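Local coordinates for protein N-formylglutamate amidohydrolase (Ralstonia eutropha, PDB 2Q7S) that binds a zinc ion and is probably a metal-dependent hydrolase of the N-formylglutamate amidohydrolase family, at residues D29-Y37 and L50-D59; A165-N176 and R243-P254. All blocks are in the same frame, centred on the assembly; numbering follows the deposited sequence.

Contact 1: residues D29-Y37 and L50-D59. With ZN (zinc ion), chain C.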
loop_
_atom_site.group_PDB
_atom_site.type_symbol
_atom_site.label_atom_id
_atom_site.label_comp_id
_atom_site.label_asym_id
_atom_site.label_seq_id
_atom_site.Cartn_x
_atom_site.Cartn_y
_atom_site.Cartn_z
ATOM N N ASP A 29 -6.637 -0.690 1.438
ATOM C CA ASP A 29 -5.720 -1.804 1.523
ATOM C C ASP A 29 -4.294 -1.420 1.970
ATOM O O ASP A 29 -3.831 -0.371 1.652
ATOM C CB ASP A 29 -5.743 -2.662 0.294
ATOM C CG ASP A 29 -4.964 -2.114 -0.818
ATOM O OD1 ASP A 29 -5.250 -0.977 -1.208
ATOM O OD2 ASP A 29 -4.097 -2.863 -1.348
ATOM N N SER A 30 -3.694 -2.316 2.757
ATOM C CA SER A 30 -2.314 -2.209 3.243
ATOM C C SER A 30 -1.579 -3.420 2.592
ATOM O O SER A 30 -1.475 -4.533 3.184
ATOM C CB SER A 30 -2.283 -2.223 4.780
ATOM O OG SER A 30 -0.988 -2.224 5.377
ATOM N N PRO A 31 -0.993 -3.199 1.406
ATOM C CA PRO A 31 -0.318 -4.315 0.689
ATOM C C PRO A 31 1.068 -4.726 1.216
ATOM O O PRO A 31 1.590 -5.762 0.832
ATOM C CB PRO A 31 -0.183 -3.774 -0.737
ATOM C CG PRO A 31 -0.139 -2.299 -0.557
ATOM C CD PRO A 31 -0.983 -1.946 0.625
ATOM N N HIS A 32 1.679 -3.862 2.015
ATOM C CA HIS A 32 3.062 -3.961 2.369
ATOM C C HIS A 32 3.372 -4.254 3.803
ATOM O O HIS A 32 4.533 -4.312 4.148
ATOM C CB HIS A 32 3.728 -2.680 1.935
ATOM C CG HIS A 32 3.798 -2.546 0.458
ATOM N ND1 HIS A 32 4.059 -1.357 -0.169
ATOM C CD2 HIS A 32 3.634 -3.467 -0.526
ATOM C CE1 HIS A 32 4.061 -1.546 -1.479
ATOM N NE2 HIS A 32 3.819 -2.821 -1.723
ATOM N N SER A 33 2.323 -4.448 4.619
ATOM C CA SER A 33 2.452 -4.614 6.045
ATOM C C SER A 33 2.662 -6.057 6.509
ATOM O O SER A 33 2.812 -6.289 7.709
ATOM C CB SER A 33 1.273 -3.987 6.796
ATOM O OG SER A 33 0.003 -4.420 6.324
ATOM N N GLY A 34 2.696 -7.000 5.576
ATOM C CA GLY A 34 2.876 -8.384 5.927
ATOM C C GLY A 34 4.252 -8.720 6.447
ATOM O O GLY A 34 5.250 -8.308 5.861
ATOM N N THR A 35 4.293 -9.491 7.542
ATOM C CA THR A 35 5.540 -9.864 8.227
ATOM C C THR A 35 5.712 -11.388 8.407
ATOM O O THR A 35 6.634 -11.827 9.094
ATOM C CB THR A 35 5.583 -9.281 9.620
ATOM O OG1 THR A 35 4.443 -9.761 10.329
ATOM C CG2 THR A 35 5.588 -7.733 9.590
ATOM N N PHE A 36 4.849 -12.188 7.779
ATOM C CA PHE A 36 4.949 -13.658 7.849
ATOM C C PHE A 36 5.693 -14.170 6.619
ATOM O O PHE A 36 5.110 -14.273 5.555
ATOM C CB PHE A 36 3.564 -14.321 7.959
ATOM C CG PHE A 36 2.772 -13.912 9.191
ATOM C CD1 PHE A 36 1.930 -12.815 9.171
ATOM C CD2 PHE A 36 2.880 -14.643 10.370
ATOM C CE1 PHE A 36 1.194 -12.438 10.305
ATOM C CE2 PHE A 36 2.143 -14.279 11.526
ATOM C CZ PHE A 36 1.304 -13.186 11.497
ATOM N N TYR A 37 6.969 -14.498 6.797
ATOM C CA TYR A 37 7.874 -14.918 5.715
ATOM C C TYR A 37 7.686 -16.430 5.383
ATOM O O TYR A 37 7.834 -17.287 6.265
ATOM C CB TYR A 37 9.360 -14.537 6.077
ATOM C CG TYR A 37 9.563 -13.017 6.057
ATOM C CD1 TYR A 37 8.993 -12.205 7.054
ATOM C CD2 TYR A 37 10.230 -12.386 5.002
ATOM C CE1 TYR A 37 9.107 -10.796 7.017
ATOM C CE2 TYR A 37 10.360 -10.979 4.957
ATOM C CZ TYR A 37 9.779 -10.193 5.965
ATOM O OH TYR A 37 9.870 -8.807 5.940
ATOM N N LEU A 50 15.728 -8.006 5.062
ATOM C CA LEU A 50 14.505 -7.955 4.233
ATOM C C LEU A 50 13.382 -7.125 4.873
ATOM O O LEU A 50 12.638 -6.419 4.182
ATOM C CB LEU A 50 14.008 -9.385 4.000
ATOM C CG LEU A 50 14.997 -10.316 3.281
ATOM C CD1 LEU A 50 14.523 -11.789 3.281
ATOM C CD2 LEU A 50 15.248 -9.815 1.868
ATOM N N ARG A 51 13.274 -7.223 6.200
ATOM C CA ARG A 51 12.335 -6.445 6.975
ATOM C C ARG A 51 12.378 -4.949 6.578
ATOM O O ARG A 51 11.361 -4.241 6.736
ATOM C CB ARG A 51 12.551 -6.680 8.485
ATOM C CG ARG A 51 12.115 -8.102 8.903
ATOM C CD ARG A 51 12.105 -8.298 10.394
ATOM N NE ARG A 51 11.291 -7.283 11.110
ATOM C CZ ARG A 51 9.959 -7.297 11.198
ATOM N NH1 ARG A 51 9.266 -8.261 10.617
ATOM N NH2 ARG A 51 9.309 -6.343 11.837
ATOM N N GLY A 52 13.516 -4.502 6.018
ATOM C CA GLY A 52 13.641 -3.190 5.369
ATOM C C GLY A 52 12.418 -2.709 4.601
ATOM O O GLY A 52 11.777 -1.755 5.033
ATOM N N GLY A 53 12.072 -3.394 3.502
ATOM C CA GLY A 53 10.929 -3.061 2.603
ATOM C C GLY A 53 9.511 -3.248 3.138
ATOM O O GLY A 53 8.522 -3.084 2.392
ATOM N N GLU A 54 9.387 -3.627 4.414
ATOM C CA GLU A 54 8.109 -3.722 5.052
ATOM C C GLU A 54 7.576 -2.338 5.402
ATOM O O GLU A 54 8.268 -1.535 6.013
ATOM C CB GLU A 54 8.195 -4.438 6.396
ATOM C CG GLU A 54 8.615 -5.820 6.425
ATOM C CD GLU A 54 8.674 -6.344 7.848
ATOM O OE1 GLU A 54 8.398 -5.586 8.810
ATOM O OE2 GLU A 54 8.992 -7.526 7.984
ATOM N N ASP A 55 6.344 -2.093 5.036
ATOM C CA ASP A 55 5.566 -1.015 5.624
ATOM C C ASP A 55 4.905 -1.486 6.951
ATOM O O ASP A 55 3.674 -1.562 7.052
ATOM C CB ASP A 55 4.464 -0.576 4.691
ATOM C CG ASP A 55 4.968 -0.085 3.395
ATOM O OD1 ASP A 55 6.173 -0.303 3.060
ATOM O OD2 ASP A 55 4.091 0.433 2.691
ATOM N N THR A 56 5.758 -1.747 7.934
ATOM C CA THR A 56 5.352 -2.407 9.192
ATOM C C THR A 56 4.310 -1.581 9.965
ATOM O O THR A 56 4.371 -0.328 10.011
ATOM C CB THR A 56 6.597 -2.695 10.087
ATOM O OG1 THR A 56 7.693 -3.009 9.243
ATOM C CG2 THR A 56 6.370 -3.831 11.091
ATOM N N HIS A 57 3.348 -2.316 10.542
ATOM C CA HIS A 57 2.257 -1.789 11.378
ATOM C C HIS A 57 1.228 -0.887 10.680
ATOM O O HIS A 57 0.357 -0.377 11.345
ATOM C CB HIS A 57 2.807 -1.001 12.560
ATOM C CG HIS A 57 3.887 -1.689 13.316
ATOM N ND1 HIS A 57 3.719 -2.937 13.874
ATOM C CD2 HIS A 57 5.139 -1.288 13.644
ATOM C CE1 HIS A 57 4.846 -3.301 14.471
ATOM N NE2 HIS A 57 5.715 -2.312 14.363
ATOM N N VAL A 58 1.350 -0.674 9.365
ATOM C CA VAL A 58 0.464 0.283 8.647
ATOM C C VAL A 58 -0.978 -0.120 8.734
ATOM O O VAL A 58 -1.881 0.707 8.882
ATOM C CB VAL A 58 0.880 0.469 7.149
ATOM C CG1 VAL A 58 -0.248 1.070 6.350
ATOM C CG2 VAL A 58 2.112 1.364 7.122
ATOM N N ASP A 59 -1.194 -1.413 8.750
ATOM C CA ASP A 59 -2.550 -1.907 8.971
ATOM C C ASP A 59 -3.125 -1.587 10.360
ATOM O O ASP A 59 -4.304 -1.261 10.457
ATOM C CB ASP A 59 -2.645 -3.379 8.618
ATOM C CG ASP A 59 -1.890 -4.252 9.553
ATOM O OD1 ASP A 59 -0.717 -3.954 9.904
ATOM O OD2 ASP A 59 -2.499 -5.270 9.936
HETATM ZN ZN ZN C . 4.356 0.578 0.634
HETATM O O HOH W 1 2.960 -5.079 10.130
#
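Tyr37 and His32 carry the contact from the 29-37 side, each meeting a carboxylate of 50-59. Tyr37 OH donates to Glu54 OE2 over 2.6 Å, arriving on the anti lone pair; OE2 lies near the ring plane, at its edge, and ring and carboxylate are turned 33° apart. Glu54 reaches it with an extended chain, and its other oxygen, OE1, accepts from Thr56 OG1, so two bonds on the outer lone pairs restrict rotation of the carboxylate. Arg51 NH1 makes a salt bridge to Glu54 OE2 (2.7 Å) by charge alone, since the oxygen sits well out of the guanidinium plane. The methyl CG2 of Thr35 packs against the same carboxylate.

His32 and Asp55 run side by side, ring and carboxylate planes nearly perpendicular at 86°, and both end on the zinc ion, His32 ND1 and Asp55 OD2 each at 2.1 Å. Asp55 N donates to His32 O at 3.0 Å. Next along the chain, Ser33 places CB 3.4 Å from Asp55 O, while its OG shares a hydrogen bond with Ser30 OG beside Asp59 CB. A water joins Ser33 O to His57 N. Asp83 holds His32 NE2 and Arg253 pairs with Asp55 OD1, a second shell that would help to orient both ligands. With His172 they form the protein's zinc site, consistent with the N-formylglutamate amidohydrolase family.

Contact 2: residues A165-N176 and R243-P254. With ZN (zinc ion), chain C.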
loop_
_atom_site.group_PDB
_atom_site.type_symbol
_atom_site.label_atom_id
_atom_site.label_comp_id
_atom_site.label_asym_id
_atom_site.label_seq_id
_atom_site.Cartn_x
_atom_site.Cartn_y
_atom_site.Cartn_z
ATOM N N ALA A 165 -20.629 4.549 -6.062
ATOM C CA ALA A 165 -19.377 5.253 -5.959
ATOM C C ALA A 165 -18.478 4.405 -5.074
ATOM O O ALA A 165 -18.954 3.564 -4.315
ATOM C CB ALA A 165 -19.591 6.619 -5.348
ATOM N N VAL A 166 -17.176 4.663 -5.135
ATOM C CA VAL A 166 -16.234 4.054 -4.229
ATOM C C VAL A 166 -15.019 4.983 -4.027
ATOM O O VAL A 166 -14.580 5.730 -4.920
ATOM C CB VAL A 166 -15.808 2.632 -4.742
ATOM C CG1 VAL A 166 -15.059 2.728 -6.072
ATOM C CG2 VAL A 166 -15.009 1.870 -3.682
ATOM N N TRP A 167 -14.486 4.929 -2.835
ATOM C CA TRP A 167 -13.268 5.653 -2.468
ATOM C C TRP A 167 -12.309 4.631 -1.901
ATOM O O TRP A 167 -12.597 4.002 -0.868
ATOM C CB TRP A 167 -13.574 6.753 -1.446
ATOM C CG TRP A 167 -14.309 7.955 -2.021
ATOM C CD1 TRP A 167 -13.763 9.109 -2.470
ATOM C CD2 TRP A 167 -15.726 8.078 -2.227
ATOM N NE1 TRP A 167 -14.741 9.957 -2.917
ATOM C CE2 TRP A 167 -15.954 9.348 -2.788
ATOM C CE3 TRP A 167 -16.820 7.227 -2.005
ATOM C CZ2 TRP A 167 -17.218 9.790 -3.137
ATOM C CZ3 TRP A 167 -18.082 7.665 -2.338
ATOM C CH2 TRP A 167 -18.275 8.941 -2.899
ATOM N N HIS A 168 -11.214 4.408 -2.639
ATOM C CA HIS A 168 -10.187 3.459 -2.298
ATOM C C HIS A 168 -8.950 4.200 -1.738
ATOM O O HIS A 168 -8.491 5.130 -2.363
ATOM C CB HIS A 168 -9.810 2.702 -3.546
ATOM C CG HIS A 168 -8.570 1.898 -3.399
ATOM N ND1 HIS A 168 -7.528 1.968 -4.288
ATOM C CD2 HIS A 168 -8.202 1.011 -2.451
ATOM C CE1 HIS A 168 -6.577 1.128 -3.912
ATOM N NE2 HIS A 168 -6.973 0.528 -2.804
ATOM N N LEU A 169 -8.452 3.788 -0.565
ATOM C CA LEU A 169 -7.168 4.273 0.010
ATOM C C LEU A 169 -6.154 3.120 -0.026
ATOM O O LEU A 169 -6.401 2.046 0.475
ATOM C CB LEU A 169 -7.325 4.826 1.411
ATOM C CG LEU A 169 -8.399 5.898 1.699
ATOM C CD1 LEU A 169 -8.374 6.380 3.173
ATOM C CD2 LEU A 169 -8.273 7.077 0.726
ATOM N N ASN A 170 -5.036 3.367 -0.677
ATOM C CA ASN A 170 -3.893 2.471 -0.755
ATOM C C ASN A 170 -2.831 2.972 0.262
ATOM O O ASN A 170 -2.319 4.083 0.141
ATOM C CB ASN A 170 -3.396 2.508 -2.231
ATOM C CG ASN A 170 -2.345 1.481 -2.534
ATOM O OD1 ASN A 170 -1.196 1.834 -2.819
ATOM N ND2 ASN A 170 -2.712 0.222 -2.504
ATOM N N LEU A 171 -2.523 2.172 1.285
ATOM C CA LEU A 171 -1.905 2.657 2.480
ATOM C C LEU A 171 -0.475 2.174 2.602
ATOM O O LEU A 171 -0.227 0.976 2.477
ATOM C CB LEU A 171 -2.732 2.157 3.717
ATOM C CG LEU A 171 -4.224 2.519 3.717
ATOM C CD1 LEU A 171 -4.982 1.896 4.917
ATOM C CD2 LEU A 171 -4.435 4.010 3.673
ATOM N N HIS A 172 0.449 3.096 2.931
ATOM C CA HIS A 172 1.880 2.807 2.977
ATOM C C HIS A 172 2.581 3.567 4.067
ATOM O O HIS A 172 2.032 4.478 4.692
ATOM C CB HIS A 172 2.558 3.192 1.628
ATOM C CG HIS A 172 2.017 2.438 0.491
ATOM N ND1 HIS A 172 2.620 1.298 0.003
ATOM C CD2 HIS A 172 0.862 2.587 -0.184
ATOM C CE1 HIS A 172 1.863 0.801 -0.952
ATOM N NE2 HIS A 172 0.794 1.560 -1.083
ATOM N N SER A 173 3.796 3.132 4.317
ATOM C CA SER A 173 4.795 3.963 4.985
ATOM C C SER A 173 6.107 3.960 4.198
ATOM O O SER A 173 6.420 3.041 3.464
ATOM C CB SER A 173 5.018 3.473 6.420
ATOM O OG SER A 173 5.695 2.247 6.422
HETATM N N MSE A 174 6.921 4.947 4.463
HETATM C CA MSE A 174 8.119 5.157 3.713
HETATM C C MSE A 174 9.279 5.511 4.657
HETATM O O MSE A 174 9.068 6.134 5.733
HETATM C CB MSE A 174 7.858 6.265 2.679
HETATM C CG MSE A 174 7.203 7.478 3.240
HETATM SE SE MSE A 174 7.030 8.942 1.963
HETATM C CE MSE A 174 6.548 10.133 3.400
ATOM N N PRO A 175 10.510 5.142 4.266
ATOM C CA PRO A 175 11.682 5.486 5.046
ATOM C C PRO A 175 12.057 6.944 4.920
ATOM O O PRO A 175 11.638 7.641 3.977
ATOM C CB PRO A 175 12.768 4.583 4.444
ATOM C CG PRO A 175 12.332 4.397 3.063
ATOM C CD PRO A 175 10.855 4.351 3.079
ATOM N N ASN A 176 12.850 7.417 5.870
ATOM C CA ASN A 176 13.194 8.803 5.909
ATOM C C ASN A 176 14.032 9.198 4.691
ATOM O O ASN A 176 13.980 10.325 4.194
ATOM C CB ASN A 176 13.922 9.095 7.217
ATOM C CG ASN A 176 13.397 10.328 7.919
ATOM O OD1 ASN A 176 12.253 10.724 7.731
ATOM N ND2 ASN A 176 14.237 10.945 8.725
ATOM N N ARG A 243 -17.049 7.809 -10.912
ATOM C CA ARG A 243 -17.258 7.834 -9.470
ATOM C C ARG A 243 -16.487 6.771 -8.693
ATOM O O ARG A 243 -16.878 6.360 -7.578
ATOM C CB ARG A 243 -18.744 7.826 -9.154
ATOM C CG ARG A 243 -19.455 8.963 -9.854
ATOM C CD ARG A 243 -20.946 8.902 -9.658
ATOM N NE ARG A 243 -21.359 8.836 -8.252
ATOM C CZ ARG A 243 -21.152 9.797 -7.352
ATOM N NH1 ARG A 243 -20.537 10.922 -7.680
ATOM N NH2 ARG A 243 -21.593 9.647 -6.117
ATOM N N ARG A 244 -15.366 6.362 -9.268
ATOM C CA ARG A 244 -14.439 5.432 -8.651
ATOM C C ARG A 244 -13.197 6.271 -8.373
ATOM O O ARG A 244 -12.696 6.950 -9.262
ATOM C CB ARG A 244 -14.114 4.277 -9.575
ATOM C CG ARG A 244 -15.323 3.447 -10.013
ATOM C CD ARG A 244 -15.019 2.656 -11.228
ATOM N NE ARG A 244 -16.051 1.646 -11.490
ATOM C CZ ARG A 244 -16.080 0.436 -10.928
ATOM N NH1 ARG A 244 -15.161 0.068 -10.058
ATOM N NH2 ARG A 244 -17.054 -0.417 -11.222
ATOM N N ASN A 245 -12.727 6.235 -7.139
ATOM C CA ASN A 245 -11.650 7.120 -6.673
ATOM C C ASN A 245 -10.579 6.301 -5.982
ATOM O O ASN A 245 -10.882 5.411 -5.208
ATOM C CB ASN A 245 -12.211 8.167 -5.685
ATOM C CG ASN A 245 -13.340 8.987 -6.279
ATOM O OD1 ASN A 245 -13.107 9.943 -7.015
ATOM N ND2 ASN A 245 -14.572 8.538 -6.047
ATOM N N SER A 246 -9.330 6.647 -6.225
ATOM C CA SER A 246 -8.221 5.988 -5.565
ATOM C C SER A 246 -7.171 7.053 -5.176
ATOM O O SER A 246 -6.785 7.981 -5.977
ATOM C CB SER A 246 -7.623 4.924 -6.485
ATOM O OG SER A 246 -6.782 4.000 -5.825
ATOM N N LEU A 247 -6.673 6.877 -3.971
ATOM C CA LEU A 247 -5.631 7.739 -3.386
ATOM C C LEU A 247 -4.554 6.897 -2.677
ATOM O O LEU A 247 -4.869 6.129 -1.776
ATOM C CB LEU A 247 -6.305 8.687 -2.380
ATOM C CG LEU A 247 -5.383 9.715 -1.696
ATOM C CD1 LEU A 247 -4.787 10.664 -2.775
ATOM C CD2 LEU A 247 -6.209 10.467 -0.636
ATOM N N GLN A 248 -3.280 7.038 -3.056
ATOM C CA GLN A 248 -2.212 6.352 -2.318
ATOM C C GLN A 248 -1.771 7.272 -1.182
ATOM O O GLN A 248 -1.537 8.449 -1.399
ATOM C CB GLN A 248 -1.058 6.037 -3.247
ATOM C CG GLN A 248 -0.042 5.088 -2.685
ATOM C CD GLN A 248 0.894 4.518 -3.730
ATOM O OE1 GLN A 248 0.471 4.098 -4.809
ATOM N NE2 GLN A 248 2.180 4.505 -3.415
ATOM N N ILE A 249 -1.693 6.761 0.041
ATOM C CA ILE A 249 -1.226 7.564 1.198
ATOM C C ILE A 249 0.015 6.961 1.838
ATOM O O ILE A 249 -0.017 5.775 2.322
ATOM C CB ILE A 249 -2.319 7.685 2.319
ATOM C CG1 ILE A 249 -3.637 8.235 1.735
ATOM C CG2 ILE A 249 -1.785 8.550 3.472
ATOM C CD1 ILE A 249 -4.745 8.524 2.784
ATOM N N GLU A 250 1.075 7.776 1.921
ATOM C CA GLU A 250 2.373 7.321 2.455
ATOM C C GLU A 250 2.747 8.067 3.735
ATOM O O GLU A 250 2.725 9.254 3.747
ATOM C CB GLU A 250 3.464 7.559 1.411
ATOM C CG GLU A 250 3.257 6.862 0.096
ATOM C CD GLU A 250 4.096 5.642 -0.083
ATOM O OE1 GLU A 250 4.898 5.314 0.819
ATOM O OE2 GLU A 250 3.934 4.984 -1.125
ATOM N N ILE A 251 3.094 7.338 4.794
ATOM C CA ILE A 251 3.465 7.891 6.068
ATOM C C ILE A 251 4.977 7.734 6.324
ATOM O O ILE A 251 5.524 6.616 6.323
ATOM C CB ILE A 251 2.667 7.154 7.205
ATOM C CG1 ILE A 251 1.162 7.301 6.997
ATOM C CG2 ILE A 251 3.034 7.621 8.584
ATOM C CD1 ILE A 251 0.364 6.603 8.047
ATOM N N ARG A 252 5.647 8.841 6.625
ATOM C CA ARG A 252 7.058 8.816 7.029
ATOM C C ARG A 252 7.201 7.946 8.316
ATOM O O ARG A 252 6.708 8.255 9.388
ATOM C CB ARG A 252 7.557 10.242 7.264
ATOM C CG ARG A 252 9.058 10.469 7.247
ATOM C CD ARG A 252 9.375 11.974 7.173
ATOM N NE ARG A 252 8.912 12.744 8.335
ATOM C CZ ARG A 252 9.657 12.968 9.418
ATOM N NH1 ARG A 252 10.868 12.444 9.526
ATOM N NH2 ARG A 252 9.189 13.705 10.404
ATOM N N ARG A 253 7.939 6.866 8.187
ATOM C CA ARG A 253 8.084 5.828 9.204
ATOM C C ARG A 253 8.516 6.258 10.590
ATOM O O ARG A 253 7.977 5.710 11.561
ATOM C CB ARG A 253 9.027 4.720 8.675
ATOM C CG ARG A 253 8.314 3.752 7.754
ATOM C CD ARG A 253 9.311 2.863 7.005
ATOM N NE ARG A 253 8.692 2.106 5.927
ATOM C CZ ARG A 253 9.417 1.433 5.028
ATOM N NH1 ARG A 253 10.722 1.410 5.142
ATOM N NH2 ARG A 253 8.832 0.767 4.075
ATOM N N PRO A 254 9.469 7.233 10.710
ATOM C CA PRO A 254 9.910 7.711 12.028
ATOM C C PRO A 254 8.784 8.204 12.895
ATOM O O PRO A 254 8.882 8.139 14.115
ATOM C CB PRO A 254 10.907 8.842 11.708
ATOM C CG PRO A 254 11.402 8.555 10.438
ATOM C CD PRO A 254 10.230 7.907 9.654
HETATM ZN ZN ZN C . 4.356 0.578 0.634
#
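His172, which binds the zinc ion through ND1 at 2.0 Å, lies against two side chains of strand 244-252. Gln248 NE2 stands over one face of the imidazole, while the Glu250 carboxylate, bent back at chi2 (-103°), brings OE1 to 3.3 Å from His172 CB. His172 NE2 donates to Asn170 OD1 at 2.7 Å with the acceptor in the ring plane, which fixes the ring's rotation. Gln248 NE2 donates to Glu250 OE2 at 2.9 Å.

Further out, a parallel ladder from Val166 to Met174 sets the register. Asn245 N and ND2 reach Val166 O from opposite faces of its plane; ND2 also stands over one face of the Trp167 indole, offset toward its rim, with amide and ring planes 14° apart. His168 ND1 and Ser246 OG share a 2.7 Å bond. At the C-terminal end Arg253 NE grips Ser173 OG at 3.0 Å, in the guanidinium plane, with Pro175 CD over one face; Ser173 OG is also hydrogen-bonded to Tyr256 OH.

With ND1 on the metal, the proton sits on NE2, where Asn170 OD1 accepts it; that bond may make ND1 a stronger donor, and nearby Glu250 would probably stabilise the metal-bound ring electrostatically.

The two contacts come in series along the chain, with contact 1 closed before contact 2 opens, and their centres lie about 14 Å apart. They share the seven-stranded mixed sheet, where strand 26-30 of contact 1 runs parallel beside strand 166-174, which has strand 244-252 on its other side. Asp29 joins them by its backbone to Leu171 and by its carboxylate to His168. Near the C-terminal ends of these three strands the zinc ion is held between the contacts, one ligand each from 29-37, 50-59 and 165-176. The metal site thus draws on the loop after strand 26-30, the turn before helix 58-61 and the C-terminal part of strand 166-174, distant parts of the sequence.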